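Local coordinates for putative dihydrodipicolinate synthase family protein (Coccidioides immitis, PDB 3QFE), which is a putative member of the dihydrodipicolinate synthase family built on a TIM-barrel fold, with its precise function not established, at residues A32-E35 against R36-Y40; K266-A269 against A270-A274; V95-H98 against I99-S103; F59-R63 against E64-Q68. All coordinates share one frame; numbering follows the deposited sequence.

All four contacts are local, each within a single run of chain in a TIM-barrel protein; contact 4 includes the loop leading into its helix, and contact 2 lies in helices after the last barrel strand. Contacts 1 and 2, with centres about 13 Å apart, touch directly, the ring of Tyr37 packing on Ser273. Contacts 3 and 4, centres about 11 Å apart, are tied by a salt bridge in which Asp101 OD2 stands 2.7 Å from Arg63 NE. The two pairs are separate; 32-40 and 59-68 come no nearer than about 6 Å between nearest atoms. The calcium ion, at Ala315 and Ser318, is about 12 Å from the side chain of Phe272 in contact 2.

Contact 1. Residues A32-E35 against R36-Y40; sequences ASQE and RYYAY
Gln34 lays its amide over one face of the Tyr38 ring, one helical turn further along helix 31-42. NE2 sits 3.2 Å above the ring plane, displaced toward the rim, and its nearest ring atom is Tyr38 CE1 at 3.3 Å. On the same ring, Gln34 CG packs against Tyr38 CE2 at 3.4 Å, so both the aliphatic stem and the polar end of the glutamine share the aromatic surface. The amide is not flat on the ring: the two planes are 36° apart. A bend in the glutamine chain at chi2 (73°) folds the amide back over the tyrosine. Beneath the side chains runs the regular helical ladder, including Tyr38 N to Gln34 O at 3.0 Å and Ala39 N to Glu35 O, also 3.0 Å.

The next shell fixes the amide at both ends, Gln34 OE1 accepting from Phe21 N and NE2 donating to Val19 O. Helix 63-77 packs alongside, with Leu69 touching Gln34 and with Ala73 and Ala76 against Tyr38. Tyr37 meets Phe21 edge-to-face and bonds Asn223 through OH.

Gln34 is buried, yet both its amide atoms are satisfied by backbone partners; these bonds set which end is oxygen, and the ring contact adds packing to an amide already fixed in rotation.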
loop_
_atom_site.group_PDB
_atom_site.type_symbol
_atom_site.label_atom_id
_atom_site.label_comp_id
_atom_site.label_asym_id
_atom_site.label_seq_id
_atom_site.Cartn_x
_atom_site.Cartn_y
_atom_site.Cartn_z
ATOM N N ALA A 32 -2.364 -0.546 -20.385
ATOM C CA ALA A 32 -1.693 -1.750 -20.866
ATOM C C ALA A 32 -0.439 -2.025 -20.021
ATOM O O ALA A 32 -0.241 -3.153 -19.542
ATOM C CB ALA A 32 -1.364 -1.660 -22.380
ATOM N N SER A 33 0.403 -1.016 -19.818
ATOM C CA SER A 33 1.547 -1.226 -18.949
ATOM C C SER A 33 1.129 -1.508 -17.505
ATOM O O SER A 33 1.669 -2.406 -16.860
ATOM C CB SER A 33 2.510 -0.057 -19.032
ATOM O OG SER A 33 2.848 0.146 -20.394
ATOM N N GLN A 34 0.154 -0.746 -17.010
ATOM C CA GLN A 34 -0.345 -0.903 -15.658
ATOM C C GLN A 34 -0.813 -2.330 -15.377
ATOM O O GLN A 34 -0.563 -2.867 -14.296
ATOM C CB GLN A 34 -1.520 0.064 -15.409
ATOM C CG GLN A 34 -1.836 0.231 -13.943
ATOM C CD GLN A 34 -0.790 1.053 -13.224
ATOM O OE1 GLN A 34 -0.615 2.241 -13.493
ATOM N NE2 GLN A 34 -0.082 0.430 -12.326
ATOM N N GLU A 35 -1.541 -2.921 -16.315
ATOM C CA GLU A 35 -2.007 -4.290 -16.135
ATOM C C GLU A 35 -0.830 -5.298 -16.037
ATOM O O GLU A 35 -0.843 -6.166 -15.156
ATOM C CB GLU A 35 -2.968 -4.702 -17.248
ATOM C CG GLU A 35 -3.821 -5.900 -16.866
ATOM C CD GLU A 35 -4.549 -6.516 -18.045
ATOM O OE1 GLU A 35 -4.646 -5.839 -19.077
ATOM O OE2 GLU A 35 -5.031 -7.674 -17.958
ATOM N N ARG A 36 0.161 -5.158 -16.924
ATOM C CA ARG A 36 1.369 -5.981 -16.893
ATOM C C ARG A 36 2.040 -5.902 -15.547
ATOM O O ARG A 36 2.473 -6.919 -15.001
ATOM C CB ARG A 36 2.379 -5.551 -17.966
ATOM C CG ARG A 36 1.919 -5.817 -19.366
ATOM C CD ARG A 36 3.031 -5.622 -20.376
ATOM N NE ARG A 36 2.577 -6.036 -21.703
ATOM C CZ ARG A 36 3.282 -5.871 -22.816
ATOM N NH1 ARG A 36 2.790 -6.287 -23.981
ATOM N NH2 ARG A 36 4.478 -5.292 -22.763
ATOM N N TYR A 37 2.115 -4.687 -15.009
ATOM C CA TYR A 37 2.849 -4.404 -13.783
ATOM C C TYR A 37 2.145 -4.963 -12.550
ATOM O O TYR A 37 2.757 -5.656 -11.754
ATOM C CB TYR A 37 3.064 -2.894 -13.651
ATOM C CG TYR A 37 3.835 -2.480 -12.415
ATOM C CD1 TYR A 37 5.212 -2.727 -12.304
ATOM C CD2 TYR A 37 3.195 -1.857 -11.359
ATOM C CE1 TYR A 37 5.932 -2.344 -11.176
ATOM C CE2 TYR A 37 3.896 -1.474 -10.219
ATOM C CZ TYR A 37 5.271 -1.721 -10.133
ATOM O OH TYR A 37 5.970 -1.338 -8.995
ATOM N N TYR A 38 0.850 -4.678 -12.412
ATOM C CA TYR A 38 0.044 -5.244 -11.333
ATOM C C TYR A 38 0.094 -6.776 -11.339
ATOM O O TYR A 38 0.187 -7.405 -10.277
ATOM C CB TYR A 38 -1.415 -4.846 -11.499
ATOM C CG TYR A 38 -1.822 -3.411 -11.179
ATOM C CD1 TYR A 38 -1.134 -2.639 -10.267
ATOM C CD2 TYR A 38 -2.955 -2.864 -11.772
ATOM C CE1 TYR A 38 -1.551 -1.342 -9.974
ATOM C CE2 TYR A 38 -3.393 -1.580 -11.474
ATOM C CZ TYR A 38 -2.684 -0.828 -10.579
ATOM O OH TYR A 38 -3.108 0.435 -10.298
ATOM N N ALA A 39 -0.011 -7.375 -12.534
ATOM C CA ALA A 39 -0.017 -8.819 -12.663
ATOM C C ALA A 39 1.342 -9.368 -12.204
ATOM O O ALA A 39 1.408 -10.332 -11.432
ATOM C CB ALA A 39 -0.330 -9.223 -14.071
ATOM N N TYR A 40 2.421 -8.729 -12.636
ATOM C CA TYR A 40 3.749 -9.139 -12.203
ATOM C C TYR A 40 3.876 -9.089 -10.666
ATOM O O TYR A 40 4.390 -10.037 -10.038
ATOM C CB TYR A 40 4.813 -8.256 -12.833
ATOM C CG TYR A 40 6.203 -8.710 -12.456
ATOM C CD1 TYR A 40 6.815 -9.768 -13.132
ATOM C CD2 TYR A 40 6.891 -8.106 -11.406
ATOM C CE1 TYR A 40 8.071 -10.193 -12.782
ATOM C CE2 TYR A 40 8.152 -8.538 -11.037
ATOM C CZ TYR A 40 8.734 -9.580 -11.723
ATOM O OH TYR A 40 9.982 -10.015 -11.368
#

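Contact 2. Residues K266-A269 against A270-A274; sequences KYAA and AIFSA
Tyr267 and Ile271 run across one another at a slant, one turn apart near the end of helix 262-271. Two branches of the isoleucine meet the far part of the ring: CG2 is 4.0 Å from Tyr267 CZ and CD1 is 4.0 Å from Tyr267 CE2. The tyrosine's CG stands opposite its backbone N (chi1 173°), which turns the ring outward and partly on toward the next turn, within reach of Ile271. Ile271 holds CG1 between its own N and carbonyl carbon (chi1 59°), bringing that atom to 3.4 Å from Tyr267 O. The same CG1 lies over one face of the next ring, Phe272, off-centre toward its rim. Phe272 in turn approaches the preceding turn, with CD2 3.2 Å from Ala268 O.

Below these side chains the helix changes course. Phe272 N bonds Ala268 O at 3.0 Å, but Phe272 itself leaves helical angles and serves as the N-cap residue of helix 273-276. The next link skips ahead: Ala274 N bonds Ala269 O at 2.8 Å, an i to i+5 span that carries the chain across the break.

Helix 297-317 flanks this stretch: Tyr267 bonds Arg304 NH1 through OH, and its side chain touches Lys300, while Ala268 and Phe272 pack on Met307. Ala269 and Ser273 instead rest on Tyr37, so helix 297-317 and helix 31-42 pack on different faces of the broken helix.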
loop_
_atom_site.group_PDB
_atom_site.type_symbol
_atom_site.label_atom_id
_atom_site.label_comp_id
_atom_site.label_asym_id
_atom_site.label_seq_id
_atom_site.Cartn_x
_atom_site.Cartn_y
_atom_site.Cartn_z
ATOM N N LYS A 266 8.991 5.627 -7.736
ATOM C CA LYS A 266 8.597 5.371 -9.141
ATOM C C LYS A 266 9.788 5.032 -10.033
ATOM O O LYS A 266 9.703 4.114 -10.851
ATOM C CB LYS A 266 7.822 6.542 -9.747
ATOM C CG LYS A 266 6.503 6.848 -9.056
ATOM C CD LYS A 266 5.647 7.834 -9.861
ATOM C CE LYS A 266 5.024 7.115 -11.034
ATOM N NZ LYS A 266 4.053 7.927 -11.788
ATOM N N TYR A 267 10.896 5.751 -9.863
ATOM C CA TYR A 267 12.084 5.549 -10.691
ATOM C C TYR A 267 12.750 4.199 -10.376
ATOM O O TYR A 267 13.243 3.497 -11.270
ATOM C CB TYR A 267 13.073 6.711 -10.551
ATOM C CG TYR A 267 14.375 6.434 -11.261
ATOM C CD1 TYR A 267 14.481 6.576 -12.651
ATOM C CD2 TYR A 267 15.483 5.947 -10.562
ATOM C CE1 TYR A 267 15.668 6.278 -13.310
ATOM C CE2 TYR A 267 16.666 5.638 -11.224
ATOM C CZ TYR A 267 16.753 5.809 -12.594
ATOM O OH TYR A 267 17.929 5.495 -13.253
ATOM N N ALA A 268 12.754 3.824 -9.098
ATOM C CA ALA A 268 13.330 2.534 -8.709
ATOM C C ALA A 268 12.498 1.405 -9.322
ATOM O O ALA A 268 13.035 0.469 -9.885
ATOM C CB ALA A 268 13.414 2.411 -7.193
ATOM N N ALA A 269 11.180 1.521 -9.235
ATOM C CA ALA A 269 10.290 0.548 -9.863
ATOM C C ALA A 269 10.540 0.510 -11.366
ATOM O O ALA A 269 10.564 -0.568 -11.961
ATOM C CB ALA A 269 8.852 0.890 -9.573
ATOM N N ALA A 270 10.774 1.678 -11.973
ATOM C CA ALA A 270 11.009 1.740 -13.409
ATOM C C ALA A 270 12.204 0.882 -13.800
ATOM O O ALA A 270 12.180 0.212 -14.841
ATOM C CB ALA A 270 11.208 3.161 -13.875
ATOM N N ILE A 271 13.265 0.890 -12.997
ATOM C CA ILE A 271 14.470 0.240 -13.479
ATOM C C ILE A 271 14.667 -1.152 -12.931
ATOM O O ILE A 271 15.547 -1.883 -13.379
ATOM C CB ILE A 271 15.735 1.116 -13.311
ATOM C CG1 ILE A 271 15.959 1.486 -11.839
ATOM C CG2 ILE A 271 15.669 2.343 -14.243
ATOM C CD1 ILE A 271 17.419 1.704 -11.527
ATOM N N PHE A 272 13.845 -1.526 -11.959
ATOM C CA PHE A 272 13.936 -2.861 -11.414
ATOM C C PHE A 272 12.710 -3.679 -11.774
ATOM O O PHE A 272 12.728 -4.393 -12.778
ATOM C CB PHE A 272 14.244 -2.826 -9.917
ATOM C CG PHE A 272 15.580 -2.211 -9.610
ATOM C CD1 PHE A 272 16.765 -2.805 -10.085
ATOM C CD2 PHE A 272 15.671 -1.022 -8.873
ATOM C CE1 PHE A 272 18.033 -2.227 -9.818
ATOM C CE2 PHE A 272 16.927 -0.435 -8.588
ATOM C CZ PHE A 272 18.113 -1.036 -9.067
ATOM N N SER A 273 11.636 -3.534 -11.005
ATOM C CA SER A 273 10.435 -4.353 -11.200
ATOM C C SER A 273 9.716 -4.167 -12.548
ATOM O O SER A 273 9.279 -5.148 -13.150
ATOM C CB SER A 273 9.445 -4.105 -10.065
ATOM O OG SER A 273 9.048 -2.756 -10.117
ATOM N N ALA A 274 9.583 -2.931 -13.014
ATOM C CA ALA A 274 8.898 -2.671 -14.287
ATOM C C ALA A 274 9.648 -3.288 -15.470
ATOM O O ALA A 274 9.039 -3.910 -16.336
ATOM C CB ALA A 274 8.665 -1.172 -14.508
#

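Contact 3. Residues V95-H98 against I99-S103; sequences VLEH and INDAS
Helix 92-105 is the crossover helix of the beta-alpha-beta unit made with strands 83-86 and 109-112 of the TIM barrel, and Val95 meets Ile99 on its strand-facing side. The two side chains cross at a slant, Val95 CG1 touching Ile99 CD1 at 3.8 Å. With CG1 opposite the carbonyl carbon (chi1 -70°), Ile99 points its longer branch back along the helix to Val95, bringing CG1 to 3.3 Å from Val95 O. Leu96 adds a looser touch, its CD2 4.3 Å from the same Ile99 CD1. Val112 and Val110 of strand 109-112 receive Val95 and Ile99, and helix 124-137 brings Phe130 and Val134 against them.

Glu97 and Asp101 share another side of the helix. Their chains lie side by side and point the same way, the carboxylate planes only 9° apart. Two like charges held this close would probably repel, but Arg63 of helix 63-77 stands by them, in a salt bridge with Asp101 OD2 and a weak, long ion pair with Glu97 OE1. His98, between these two faces, is fixed by a hydrogen bond from its ring ND1 to Val87 O and touches Arg66.

The backbone rungs are regular, among them Ile99 N to Val95 O at 2.8 Å. The closest approach of the two acidic side chains is Glu97 CG to Asp101 OD2, 4.0 Å, while Glu97 OE1 and Asp101 OD2 stay 5.1 Å apart.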
loop_
_atom_site.group_PDB
_atom_site.type_symbol
_atom_site.label_atom_id
_atom_site.label_comp_id
_atom_site.label_asym_id
_atom_site.label_seq_id
_atom_site.Cartn_x
_atom_site.Cartn_y
_atom_site.Cartn_z
ATOM N N VAL A 95 -15.807 10.691 -0.416
ATOM C CA VAL A 95 -15.388 9.368 0.044
ATOM C C VAL A 95 -16.391 8.277 -0.335
ATOM O O VAL A 95 -15.979 7.235 -0.843
ATOM C CB VAL A 95 -15.056 9.341 1.576
ATOM C CG1 VAL A 95 -14.728 7.892 2.064
ATOM C CG2 VAL A 95 -13.865 10.278 1.868
ATOM N N LEU A 96 -17.692 8.535 -0.151
ATOM C CA LEU A 96 -18.718 7.548 -0.521
ATOM C C LEU A 96 -18.802 7.296 -2.019
ATOM O O LEU A 96 -19.000 6.165 -2.456
ATOM C CB LEU A 96 -20.087 7.925 0.043
ATOM C CG LEU A 96 -20.139 7.744 1.553
ATOM C CD1 LEU A 96 -21.481 8.246 2.050
ATOM C CD2 LEU A 96 -19.868 6.272 1.990
ATOM N N GLU A 97 -18.643 8.345 -2.815
ATOM C CA GLU A 97 -18.585 8.176 -4.260
ATOM C C GLU A 97 -17.383 7.287 -4.668
ATOM O O GLU A 97 -17.558 6.314 -5.426
ATOM C CB GLU A 97 -18.556 9.550 -4.944
ATOM C CG GLU A 97 -18.350 9.507 -6.447
ATOM C CD GLU A 97 -18.487 10.892 -7.080
ATOM O OE1 GLU A 97 -17.454 11.619 -7.228
ATOM O OE2 GLU A 97 -19.633 11.247 -7.407
ATOM N N HIS A 98 -16.184 7.592 -4.143
ATOM C CA HIS A 98 -15.022 6.730 -4.372
ATOM C C HIS A 98 -15.258 5.305 -3.918
ATOM O O HIS A 98 -14.935 4.361 -4.651
ATOM C CB HIS A 98 -13.788 7.241 -3.643
ATOM C CG HIS A 98 -13.260 8.527 -4.179
ATOM N ND1 HIS A 98 -12.411 9.335 -3.456
ATOM C CD2 HIS A 98 -13.449 9.144 -5.371
ATOM C CE1 HIS A 98 -12.095 10.394 -4.183
ATOM N NE2 HIS A 98 -12.732 10.313 -5.338
ATOM N N ILE A 99 -15.815 5.137 -2.715
ATOM C CA ILE A 99 -16.095 3.794 -2.240
ATOM C C ILE A 99 -17.032 3.022 -3.184
ATOM O O ILE A 99 -16.714 1.905 -3.583
ATOM C CB ILE A 99 -16.641 3.786 -0.790
ATOM C CG1 ILE A 99 -15.528 4.185 0.207
ATOM C CG2 ILE A 99 -17.206 2.413 -0.465
ATOM C CD1 ILE A 99 -16.029 4.360 1.681
ATOM N N ASN A 100 -18.161 3.631 -3.554
ATOM C CA ASN A 100 -19.088 2.990 -4.461
ATOM C C ASN A 100 -18.459 2.685 -5.820
ATOM O O ASN A 100 -18.703 1.625 -6.389
ATOM C CB ASN A 100 -20.385 3.807 -4.564
ATOM C CG ASN A 100 -21.273 3.613 -3.343
ATOM O OD1 ASN A 100 -21.611 2.481 -2.982
ATOM N ND2 ASN A 100 -21.620 4.699 -2.682
ATOM N N ASP A 101 -17.637 3.608 -6.321
ATOM C CA ASP A 101 -16.884 3.358 -7.551
ATOM C C ASP A 101 -15.983 2.144 -7.372
ATOM O O ASP A 101 -15.935 1.291 -8.265
ATOM C CB ASP A 101 -16.029 4.566 -7.948
ATOM C CG ASP A 101 -16.870 5.725 -8.473
ATOM O OD1 ASP A 101 -18.089 5.549 -8.705
ATOM O OD2 ASP A 101 -16.305 6.816 -8.656
ATOM N N ALA A 102 -15.297 2.070 -6.225
ATOM C CA ALA A 102 -14.364 0.974 -5.925
ATOM C C ALA A 102 -15.076 -0.364 -5.878
ATOM O O ALA A 102 -14.576 -1.369 -6.380
ATOM C CB ALA A 102 -13.599 1.228 -4.593
ATOM N N SER A 103 -16.248 -0.352 -5.262
ATOM C CA SER A 103 -17.055 -1.538 -5.136
ATOM C C SER A 103 -17.430 -2.060 -6.516
ATOM O O SER A 103 -17.189 -3.231 -6.821
ATOM C CB SER A 103 -18.296 -1.226 -4.314
ATOM O OG SER A 103 -19.069 -2.392 -4.150
#

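Contact 4. Residues F59-R63 against E64-Q68; sequences FLLTR and EERAQ
Glu65 reaches back from the first turn of helix 63-77 to grip Thr62, the residue that caps it. Its CB lies 3.6 Å from Thr62 OG1, and CG comes closer to the same hydroxyl oxygen, at 3.3 Å. Beyond CG the chain stays extended: CD is again 3.6 Å from Thr62 OG1, and OE1 accepts from Thr62 N at 3.1 Å in a nearly straight bond (172°). The donor approaches from above the carboxylate plane, 37° out of it. The return bond, Glu65 N to Thr62 OG1 at 3.1 Å, closes a capping box. Thr62 can accept because its OG1 sits between its backbone N and carbonyl carbon (chi1 70°), facing the start of the helix. OE1 also lies 3.6 Å from Leu61 CA and forms a salt bridge with Arg289.

Arg66, one residue on, is tied to the incoming chain by water: one molecule donates to Leu61 O and accepts from Arg66 NE at 2.8 Å, in the plane of the guanidinium.

The box thus starts helix 63-77 just after the 3-10 segment 59-60, in the loop leading from strand 48-51. Glu65 and Gln68 face Leu29 of strand 28-29, while Arg63 faces helix 92-105.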
loop_
_atom_site.group_PDB
_atom_site.type_symbol
_atom_site.label_atom_id
_atom_site.label_comp_id
_atom_site.label_asym_id
_atom_site.label_seq_id
_atom_site.Cartn_x
_atom_site.Cartn_y
_atom_site.Cartn_z
ATOM N N PHE A 59 -4.242 11.172 -5.351
ATOM C CA PHE A 59 -4.800 12.513 -5.261
ATOM C C PHE A 59 -4.588 13.366 -6.518
ATOM O O PHE A 59 -5.113 14.464 -6.599
ATOM C CB PHE A 59 -4.288 13.232 -4.018
ATOM C CG PHE A 59 -5.177 13.071 -2.808
ATOM C CD1 PHE A 59 -5.796 14.190 -2.223
ATOM C CD2 PHE A 59 -5.386 11.811 -2.230
ATOM C CE1 PHE A 59 -6.612 14.050 -1.076
ATOM C CE2 PHE A 59 -6.190 11.659 -1.094
ATOM C CZ PHE A 59 -6.809 12.776 -0.517
ATOM N N LEU A 60 -3.834 12.846 -7.488
ATOM C CA LEU A 60 -3.591 13.509 -8.775
ATOM C C LEU A 60 -4.498 12.967 -9.896
ATOM O O LEU A 60 -4.396 13.378 -11.055
ATOM C CB LEU A 60 -2.121 13.364 -9.182
ATOM C CG LEU A 60 -1.051 13.761 -8.157
ATOM C CD1 LEU A 60 0.354 13.747 -8.785
ATOM C CD2 LEU A 60 -1.315 15.108 -7.552
ATOM N N LEU A 61 -5.376 12.047 -9.519
ATOM C CA LEU A 61 -6.242 11.326 -10.449
ATOM C C LEU A 61 -7.657 11.898 -10.501
ATOM O O LEU A 61 -8.185 12.396 -9.495
ATOM C CB LEU A 61 -6.342 9.855 -10.043
ATOM C CG LEU A 61 -5.035 9.056 -10.038
ATOM C CD1 LEU A 61 -5.356 7.613 -9.687
ATOM C CD2 LEU A 61 -4.265 9.151 -11.364
ATOM N N THR A 62 -8.296 11.782 -11.654
ATOM C CA THR A 62 -9.719 12.115 -11.706
ATOM C C THR A 62 -10.492 10.925 -11.151
ATOM O O THR A 62 -9.951 9.824 -11.075
ATOM C CB THR A 62 -10.183 12.369 -13.135
ATOM O OG1 THR A 62 -10.169 11.115 -13.850
ATOM C CG2 THR A 62 -9.280 13.419 -13.823
ATOM N N ARG A 63 -11.760 11.138 -10.799
ATOM C CA ARG A 63 -12.613 10.074 -10.290
ATOM C C ARG A 63 -12.656 8.873 -11.246
ATOM O O ARG A 63 -12.557 7.717 -10.826
ATOM C CB ARG A 63 -14.018 10.610 -10.049
ATOM C CG ARG A 63 -15.060 9.528 -9.883
ATOM C CD ARG A 63 -16.451 10.046 -10.147
ATOM N NE ARG A 63 -17.417 9.050 -9.727
ATOM C CZ ARG A 63 -18.704 9.015 -10.086
ATOM N NH1 ARG A 63 -19.227 9.950 -10.884
ATOM N NH2 ARG A 63 -19.475 8.041 -9.623
ATOM N N GLU A 64 -12.814 9.152 -12.530
ATOM C CA GLU A 64 -12.846 8.109 -13.544
ATOM C C GLU A 64 -11.518 7.317 -13.630
ATOM O O GLU A 64 -11.514 6.088 -13.788
ATOM C CB GLU A 64 -13.207 8.744 -14.877
ATOM C CG GLU A 64 -13.321 7.787 -16.002
ATOM C CD GLU A 64 -14.139 8.334 -17.163
ATOM O OE1 GLU A 64 -14.859 9.363 -16.987
ATOM O OE2 GLU A 64 -14.065 7.706 -18.248
ATOM N N GLU A 65 -10.397 8.011 -13.508
ATOM C CA GLU A 65 -9.109 7.330 -13.549
ATOM C C GLU A 65 -8.966 6.387 -12.363
ATOM O O GLU A 65 -8.497 5.251 -12.514
ATOM C CB GLU A 65 -7.955 8.331 -13.624
ATOM C CG GLU A 65 -7.881 8.998 -15.010
ATOM C CD GLU A 65 -6.929 10.193 -15.071
ATOM O OE1 GLU A 65 -6.571 10.739 -14.016
ATOM O OE2 GLU A 65 -6.542 10.592 -16.189
ATOM N N ARG A 66 -9.401 6.850 -11.192
ATOM C CA ARG A 66 -9.408 6.018 -10.003
ATOM C C ARG A 66 -10.096 4.693 -10.243
ATOM O O ARG A 66 -9.561 3.653 -9.881
ATOM C CB ARG A 66 -10.098 6.726 -8.835
ATOM C CG ARG A 66 -9.225 7.740 -8.122
ATOM C CD ARG A 66 -10.109 8.549 -7.183
ATOM N NE ARG A 66 -9.350 9.412 -6.301
ATOM C CZ ARG A 66 -8.816 9.024 -5.145
ATOM N NH1 ARG A 66 -8.958 7.764 -4.737
ATOM N NH2 ARG A 66 -8.147 9.910 -4.399
ATOM N N ALA A 67 -11.292 4.742 -10.822
ATOM C CA ALA A 67 -12.106 3.541 -11.097
ATOM C C ALA A 67 -11.459 2.625 -12.134
ATOM O O ALA A 67 -11.575 1.409 -12.047
ATOM C CB ALA A 67 -13.553 3.943 -11.565
ATOM N N GLN A 68 -10.830 3.215 -13.148
ATOM C CA GLN A 68 -10.169 2.426 -14.190
ATOM C C GLN A 68 -8.995 1.664 -13.591
ATOM O O GLN A 68 -8.740 0.524 -13.963
ATOM C CB GLN A 68 -9.698 3.300 -15.363
ATOM C CG GLN A 68 -10.858 3.747 -16.189
ATOM C CD GLN A 68 -10.542 4.896 -17.142
ATOM O OE1 GLN A 68 -9.511 5.581 -17.023
ATOM N NE2 GLN A 68 -11.442 5.110 -18.103
HETATM O O HOH W 1 -9.669 12.074 -7.226
#